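Soluble lytic transglycosylase B3 (PDB 5ANZ) probably cleaves the glycan strands of peptidoglycan as a lytic transglycosylase in cell-wall turnover, and binds a calcium ion. Local coordinates at residues 401-406 against 411-416; 182-185 against 190-193. All coordinates share one frame; numbering follows the deposited sequence.

Overall arrangement
Contact 1 and contact 2 each join a helix to a loop next to it in sequence, but they share no element. Contact 1 (401-406 with 411-416) lies in the putative peptidoglycan-binding region, contact 2 (182-185 with 190-193) in the transglycosylase SLT region. Their centres are about 52 Å apart, on opposite sides of the chain's centre. Contact 1 is a surface contact of mixed chemistry: an arginine lies over a phenylalanine ring, and a tryptophan and a leucine pack beside it. Contact 2 is smaller, buried and made by van der Waals contact alone, with one leucine against an alanine. The side chain of Pro190 in its loop lies about 12 Å from the calcium ion.

Contact 1: residues 401-406 against 411-416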
ATOM      1  N   PHE A 401      -4.573 -32.918   1.704  1.00 37.98           N
ATOM      2  CA  PHE A 401      -5.699 -33.103   2.610  1.00 40.99           C
ATOM      3  C   PHE A 401      -7.029 -33.196   1.860  1.00 45.34           C
ATOM      4  O   PHE A 401      -8.053 -33.550   2.444  1.00 48.03           O
ATOM      5  CB  PHE A 401      -5.760 -31.952   3.621  1.00 41.18           C
ATOM      6  CG  PHE A 401      -4.579 -31.888   4.554  1.00 36.70           C
ATOM      7  CD1 PHE A 401      -3.808 -33.012   4.807  1.00 45.50           C
ATOM      8  CD2 PHE A 401      -4.241 -30.692   5.182  1.00 40.16           C
ATOM      9  CE1 PHE A 401      -2.719 -32.951   5.673  1.00 49.40           C
ATOM     10  CE2 PHE A 401      -3.154 -30.626   6.052  1.00 38.63           C
ATOM     11  CZ  PHE A 401      -2.393 -31.756   6.294  1.00 44.75           C
ATOM     12  N   GLY A 402      -7.014 -32.872   0.569  1.00 37.93           N
ATOM     13  CA  GLY A 402      -8.220 -32.906  -0.241  1.00 39.03           C
ATOM     14  C   GLY A 402      -9.046 -31.640  -0.125  1.00 39.87           C
ATOM     15  O   GLY A 402     -10.233 -31.623  -0.468  1.00 42.12           O
ATOM     16  N   TRP A 403      -8.412 -30.583   0.367  1.00 43.14           N
ATOM     17  CA  TRP A 403      -9.056 -29.287   0.539  1.00 35.16           C
ATOM     18  C   TRP A 403      -8.918 -28.437  -0.717  1.00 44.10           C
ATOM     19  O   TRP A 403      -8.007 -28.649  -1.510  1.00 36.83           O
ATOM     20  CB  TRP A 403      -8.444 -28.528   1.713  1.00 35.70           C
ATOM     21  CG  TRP A 403      -8.568 -29.173   3.062  1.00 35.59           C
ATOM     22  CD1 TRP A 403      -9.117 -30.384   3.358  1.00 43.18           C
ATOM     23  CD2 TRP A 403      -8.130 -28.616   4.302  1.00 38.10           C
ATOM     24  NE1 TRP A 403      -9.043 -30.618   4.712  1.00 43.02           N
ATOM     25  CE2 TRP A 403      -8.441 -29.544   5.313  1.00 40.15           C
ATOM     26  CE3 TRP A 403      -7.499 -27.418   4.656  1.00 41.72           C
ATOM     27  CZ2 TRP A 403      -8.145 -29.315   6.655  1.00 44.52           C
ATOM     28  CZ3 TRP A 403      -7.208 -27.190   5.990  1.00 45.56           C
ATOM     29  CH2 TRP A 403      -7.531 -28.134   6.973  1.00 42.46           C
ATOM     30  N   PRO A 404      -9.810 -27.454  -0.893  1.00 37.88           N
ATOM     31  CA  PRO A 404      -9.608 -26.514  -1.998  1.00 37.24           C
ATOM     32  C   PRO A 404      -8.247 -25.835  -1.872  1.00 33.95           C
ATOM     33  O   PRO A 404      -7.875 -25.407  -0.777  1.00 42.80           O
ATOM     34  CB  PRO A 404     -10.758 -25.516  -1.828  1.00 42.83           C
ATOM     35  CG  PRO A 404     -11.799 -26.271  -1.062  1.00 36.72           C
ATOM     36  CD  PRO A 404     -11.019 -27.140  -0.117  1.00 44.54           C
ATOM     37  N   ALA A 405      -7.512 -25.747  -2.976  1.00 32.94           N
ATOM     38  CA  ALA A 405      -6.142 -25.243  -2.933  1.00 31.81           C
ATOM     39  C   ALA A 405      -6.071 -23.737  -3.172  1.00 40.93           C
ATOM     40  O   ALA A 405      -5.572 -23.291  -4.207  1.00 36.71           O
ATOM     41  CB  ALA A 405      -5.287 -25.984  -3.961  1.00 39.85           C
ATOM     42  N   ASP A 406      -6.564 -22.948  -2.220  1.00 35.18           N
ATOM     43  CA  ASP A 406      -6.612 -21.501  -2.418  1.00 34.31           C
ATOM     44  C   ASP A 406      -5.350 -20.788  -1.914  1.00 30.86           C
ATOM     45  O   ASP A 406      -5.192 -19.581  -2.113  1.00 35.03           O
ATOM     46  CB  ASP A 406      -7.864 -20.901  -1.753  1.00 34.70           C
ATOM     47  CG  ASP A 406      -7.942 -21.178  -0.252  1.00 36.95           C
ATOM     48  OD1 ASP A 406      -6.931 -21.605   0.353  1.00 35.08           O
ATOM     49  OD2 ASP A 406      -9.031 -20.946   0.332  1.00 35.54           O
ATOM     50  N   PRO A 411      -6.075 -21.140  10.917  1.00 40.84           N
ATOM     51  CA  PRO A 411      -5.804 -21.935  12.118  1.00 42.12           C
ATOM     52  C   PRO A 411      -6.105 -23.427  11.933  1.00 45.75           C
ATOM     53  O   PRO A 411      -5.373 -24.267  12.458  1.00 42.88           O
ATOM     54  CB  PRO A 411      -6.741 -21.312  13.154  1.00 44.82           C
ATOM     55  CG  PRO A 411      -6.809 -19.871  12.745  1.00 47.08           C
ATOM     56  CD  PRO A 411      -6.758 -19.872  11.233  1.00 44.21           C
ATOM     57  N   ALA A 412      -7.160 -23.747  11.185  1.00 44.12           N
ATOM     58  CA  ALA A 412      -7.564 -25.135  10.989  1.00 43.60           C
ATOM     59  C   ALA A 412      -6.504 -25.912  10.208  1.00 37.48           C
ATOM     60  O   ALA A 412      -6.285 -27.098  10.460  1.00 39.42           O
ATOM     61  CB  ALA A 412      -8.902 -25.202  10.277  1.00 51.21           C
ATOM     62  N   LEU A 413      -5.841 -25.243   9.266  1.00 37.05           N
ATOM     63  CA  LEU A 413      -4.737 -25.870   8.536  1.00 35.68           C
ATOM     64  C   LEU A 413      -3.578 -26.167   9.477  1.00 36.43           C
ATOM     65  O   LEU A 413      -2.994 -27.250   9.449  1.00 38.47           O
ATOM     66  CB  LEU A 413      -4.257 -24.977   7.398  1.00 34.67           C
ATOM     67  CG  LEU A 413      -3.043 -25.475   6.610  1.00 36.79           C
ATOM     68  CD1 LEU A 413      -3.320 -26.837   5.988  1.00 34.91           C
ATOM     69  CD2 LEU A 413      -2.670 -24.452   5.537  1.00 35.96           C
ATOM     70  N   LEU A 414      -3.243 -25.190  10.310  1.00 35.69           N
ATOM     71  CA  LEU A 414      -2.219 -25.387  11.315  1.00 37.10           C
ATOM     72  C   LEU A 414      -2.597 -26.526  12.281  1.00 41.41           C
ATOM     73  O   LEU A 414      -1.743 -27.333  12.658  1.00 41.73           O
ATOM     74  CB  LEU A 414      -1.977 -24.087  12.086  1.00 38.10           C
ATOM     75  CG  LEU A 414      -0.691 -24.041  12.906  1.00 47.80           C
ATOM     76  CD1 LEU A 414       0.512 -24.324  12.012  1.00 52.53           C
ATOM     77  CD2 LEU A 414      -0.554 -22.688  13.580  1.00 49.91           C
ATOM     78  N   ASP A 415      -3.871 -26.595  12.672  1.00 40.47           N
ATOM     79  CA  ASP A 415      -4.335 -27.651  13.584  1.00 43.08           C
ATOM     80  C   ASP A 415      -4.247 -29.039  12.947  1.00 51.90           C
ATOM     81  O   ASP A 415      -3.925 -30.025  13.615  1.00 53.09           O
ATOM     82  CB  ASP A 415      -5.775 -27.396  14.033  1.00 44.66           C
ATOM     83  CG  ASP A 415      -5.890 -26.237  15.000  1.00 62.68           C
ATOM     84  OD1 ASP A 415      -4.891 -25.928  15.686  1.00 62.04           O
ATOM     85  OD2 ASP A 415      -6.986 -25.640  15.078  1.00 75.37           O
ATOM     86  N   ARG A 416      -4.560 -29.117  11.661  1.00 49.67           N
ATOM     87  CA  ARG A 416      -4.473 -30.385  10.943  1.00 53.19           C
ATOM     88  C   ARG A 416      -3.017 -30.834  10.859  1.00 50.10           C
ATOM     89  O   ARG A 416      -2.700 -32.003  11.083  1.00 51.52           O
ATOM     90  CB  ARG A 416      -5.081 -30.258   9.544  1.00 38.82           C
ATOM     91  CG  ARG A 416      -4.922 -31.495   8.681  1.00 59.73           C
ATOM     92  CD  ARG A 416      -5.681 -32.685   9.247  1.00 65.11           C
ATOM     93  NE  ARG A 416      -6.433 -33.385   8.208  1.00 67.12           N
ATOM     94  CZ  ARG A 416      -5.909 -34.294   7.393  1.00 76.61           C
ATOM     95  NH1 ARG A 416      -4.627 -34.617   7.491  1.00 82.48           N
ATOM     96  NH2 ARG A 416      -6.668 -34.879   6.475  1.00 73.82           N
TER
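Phe401 offers one face of its ring to the side chain of Arg416, and this is the close part of the contact. Arg416 CG sits over that face in a CH-pi contact, 3.3 Å from Phe401 CE2. The Arg416 side chain bends at chi2 and chi3 and carries its guanidinium across the same face, toward CD1 and CE1 of Phe401. Arg416 NH1 comes to 3.1 Å from Phe401 CE1. Arg416 CZ lies 4.0 Å from the centroid of the Phe401 ring, a cation-pi contact with the guanidinium tilted 36° from the ring plane. Arg416 is solvent-exposed yet lies closely on the ring. Leu413 is the buried backing. Leu413 CD1 meets the ring edge at Phe401 CE2 (3.8 Å) and lies 3.9 Å from Trp403 CZ3. The indole rim is looser: Trp403 CH2 is 3.8 Å from Ala412 O, which lies in the indole plane, and 4.1 Å from Arg416 CB. Gly402, with positive phi, is the C-prime residue of the Schellman motif that ends helix 388-401. Within the putative peptidoglycan-binding domain, the contact joins that helix end to helix 411-417, and Leu413 also reaches Ile394 on helix 388-401 and Leu368 on helix 362-374.

Contact 2: residues 182-185 against 190-193; sequences KILQ and PASF
Leu184 lays the two methyls of its side chain against the backbone and methyl of Ala191. CD2 of Leu184 touches the main chain, 3.8 Å from Ala191 CA. Leu184 CD2 is also 3.8 Å from Ala191 N and 4.1 Å from Pro190 C, so this branch rests on the peptide link between Pro190 and Ala191. The other branch meets a side chain: Leu184 CD1 is 4.1 Å from Ala191 CB. The first torsion of Leu184 (chi1 -63°) sets CG beside the backbone N, anti to the carbonyl carbon. The second, near 179°, puts CD1 anti to CA. This leaves CD1 toward Ala191 CB and CD2 on the Ala191 main chain. The contact is small, burying 91 Å² over both segments. It is made by van der Waals contact alone, with no polar side-chain interaction. Leu184 and Ala191 are both buried.

The receiving loop has some order of its own. Ala191 and Ser192 form a short 3-10 segment, closed by a hydrogen bond that Phe193 N donates to Pro190 O (2.9 Å). The side chain of Pro190 approaches that of Lys224, a residue of the calcium site, to about 6 Å, but the ion is about 12 Å away.

Helix 66-73 packs against both segments: Ala72 touches Leu184, and Arg71 touches Pro190 and Ala191. The contact thus ties the C-terminal part of helix 170-186 to the loop that leads into strand 195-196, which pairs antiparallel with strand 154-155.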
ATOM      1  N   LYS A 182      17.772  17.650   0.424  1.00 26.02           N
ATOM      2  CA  LYS A 182      17.721  18.332  -0.862  1.00 28.75           C
ATOM      3  C   LYS A 182      16.400  19.062  -1.044  1.00 28.18           C
ATOM      4  O   LYS A 182      16.358  20.146  -1.647  1.00 28.51           O
ATOM      5  CB  LYS A 182      17.940  17.346  -2.014  1.00 25.79           C
ATOM      6  CG  LYS A 182      19.299  16.680  -1.974  1.00 34.58           C
ATOM      7  CD  LYS A 182      19.530  15.801  -3.198  1.00 45.07           C
ATOM      8  CE  LYS A 182      20.939  15.213  -3.189  1.00 50.64           C
ATOM      9  NZ  LYS A 182      21.100  14.101  -4.173  1.00 54.49           N
ATOM     10  N   ILE A 183      15.331  18.464  -0.526  1.00 25.80           N
ATOM     11  CA  ILE A 183      14.022  19.092  -0.529  1.00 23.17           C
ATOM     12  C   ILE A 183      14.051  20.385   0.288  1.00 29.36           C
ATOM     13  O   ILE A 183      13.552  21.425  -0.157  1.00 25.88           O
ATOM     14  CB  ILE A 183      12.950  18.151   0.026  1.00 22.17           C
ATOM     15  CG1 ILE A 183      12.831  16.915  -0.878  1.00 23.19           C
ATOM     16  CG2 ILE A 183      11.615  18.892   0.127  1.00 24.92           C
ATOM     17  CD1 ILE A 183      11.859  15.847  -0.350  1.00 22.85           C
ATOM     18  N   LEU A 184      14.663  20.332   1.465  1.00 27.42           N
ATOM     19  CA  LEU A 184      14.826  21.545   2.273  1.00 26.89           C
ATOM     20  C   LEU A 184      15.687  22.577   1.562  1.00 30.34           C
ATOM     21  O   LEU A 184      15.374  23.759   1.567  1.00 29.05           O
ATOM     22  CB  LEU A 184      15.434  21.221   3.637  1.00 22.10           C
ATOM     23  CG  LEU A 184      14.540  20.325   4.490  1.00 24.15           C
ATOM     24  CD1 LEU A 184      15.198  20.005   5.820  1.00 29.29           C
ATOM     25  CD2 LEU A 184      13.165  20.992   4.692  1.00 23.47           C
ATOM     26  N   GLN A 185      16.777  22.125   0.954  1.00 27.32           N
ATOM     27  CA  GLN A 185      17.674  23.016   0.231  1.00 32.44           C
ATOM     28  C   GLN A 185      16.934  23.729  -0.905  1.00 28.09           C
ATOM     29  O   GLN A 185      17.160  24.914  -1.153  1.00 33.98           O
ATOM     30  CB  GLN A 185      18.869  22.224  -0.308  1.00 33.07           C
ATOM     31  CG  GLN A 185      19.875  23.059  -1.063  1.00 34.40           C
ATOM     32  CD  GLN A 185      21.294  22.598  -0.813  1.00 54.71           C
ATOM     33  OE1 GLN A 185      21.675  22.329   0.325  1.00 57.40           O
ATOM     34  NE2 GLN A 185      22.082  22.497  -1.874  1.00 62.83           N
ATOM     35  N   PRO A 190       9.606  24.569   4.815  1.00 20.85           N
ATOM     36  CA  PRO A 190      10.566  24.854   5.890  1.00 21.73           C
ATOM     37  C   PRO A 190      10.809  23.616   6.745  1.00 24.24           C
ATOM     38  O   PRO A 190       9.909  22.788   6.916  1.00 20.91           O
ATOM     39  CB  PRO A 190       9.881  25.957   6.711  1.00 24.15           C
ATOM     40  CG  PRO A 190       8.815  26.529   5.802  1.00 27.16           C
ATOM     41  CD  PRO A 190       8.370  25.356   4.948  1.00 21.90           C
ATOM     42  N   ALA A 191      12.018  23.496   7.274  1.00 24.53           N
ATOM     43  CA  ALA A 191      12.378  22.353   8.102  1.00 23.83           C
ATOM     44  C   ALA A 191      11.385  22.116   9.244  1.00 20.78           C
ATOM     45  O   ALA A 191      11.002  20.971   9.520  1.00 22.84           O
ATOM     46  CB  ALA A 191      13.783  22.548   8.649  1.00 27.50           C
ATOM     47  N   SER A 192      10.936  23.197   9.880  1.00 23.57           N
ATOM     48  CA  SER A 192       9.984  23.057  10.975  1.00 22.31           C
ATOM     49  C   SER A 192       8.687  22.356  10.577  1.00 21.69           C
ATOM     50  O   SER A 192       8.031  21.769  11.435  1.00 21.96           O
ATOM     51  CB  SER A 192       9.628  24.421  11.561  1.00 26.94           C
ATOM     52  OG  SER A 192      10.752  24.998  12.199  1.00 37.78           O
ATOM     53  N   PHE A 193       8.304  22.444   9.302  1.00 20.39           N
ATOM     54  CA  PHE A 193       7.019  21.877   8.869  1.00 20.98           C
ATOM     55  C   PHE A 193       7.181  20.627   7.998  1.00 23.18           C
ATOM     56  O   PHE A 193       6.220  20.168   7.382  1.00 20.06           O
ATOM     57  CB  PHE A 193       6.200  22.941   8.116  1.00 19.77           C
ATOM     58  CG  PHE A 193       5.943  24.176   8.939  1.00 18.42           C
ATOM     59  CD1 PHE A 193       5.387  24.080  10.206  1.00 18.67           C
ATOM     60  CD2 PHE A 193       6.279  25.430   8.453  1.00 24.56           C
ATOM     61  CE1 PHE A 193       5.160  25.216  10.966  1.00 20.83           C
ATOM     62  CE2 PHE A 193       6.052  26.559   9.217  1.00 24.42           C
ATOM     63  CZ  PHE A 193       5.503  26.452  10.471  1.00 21.63           C
TER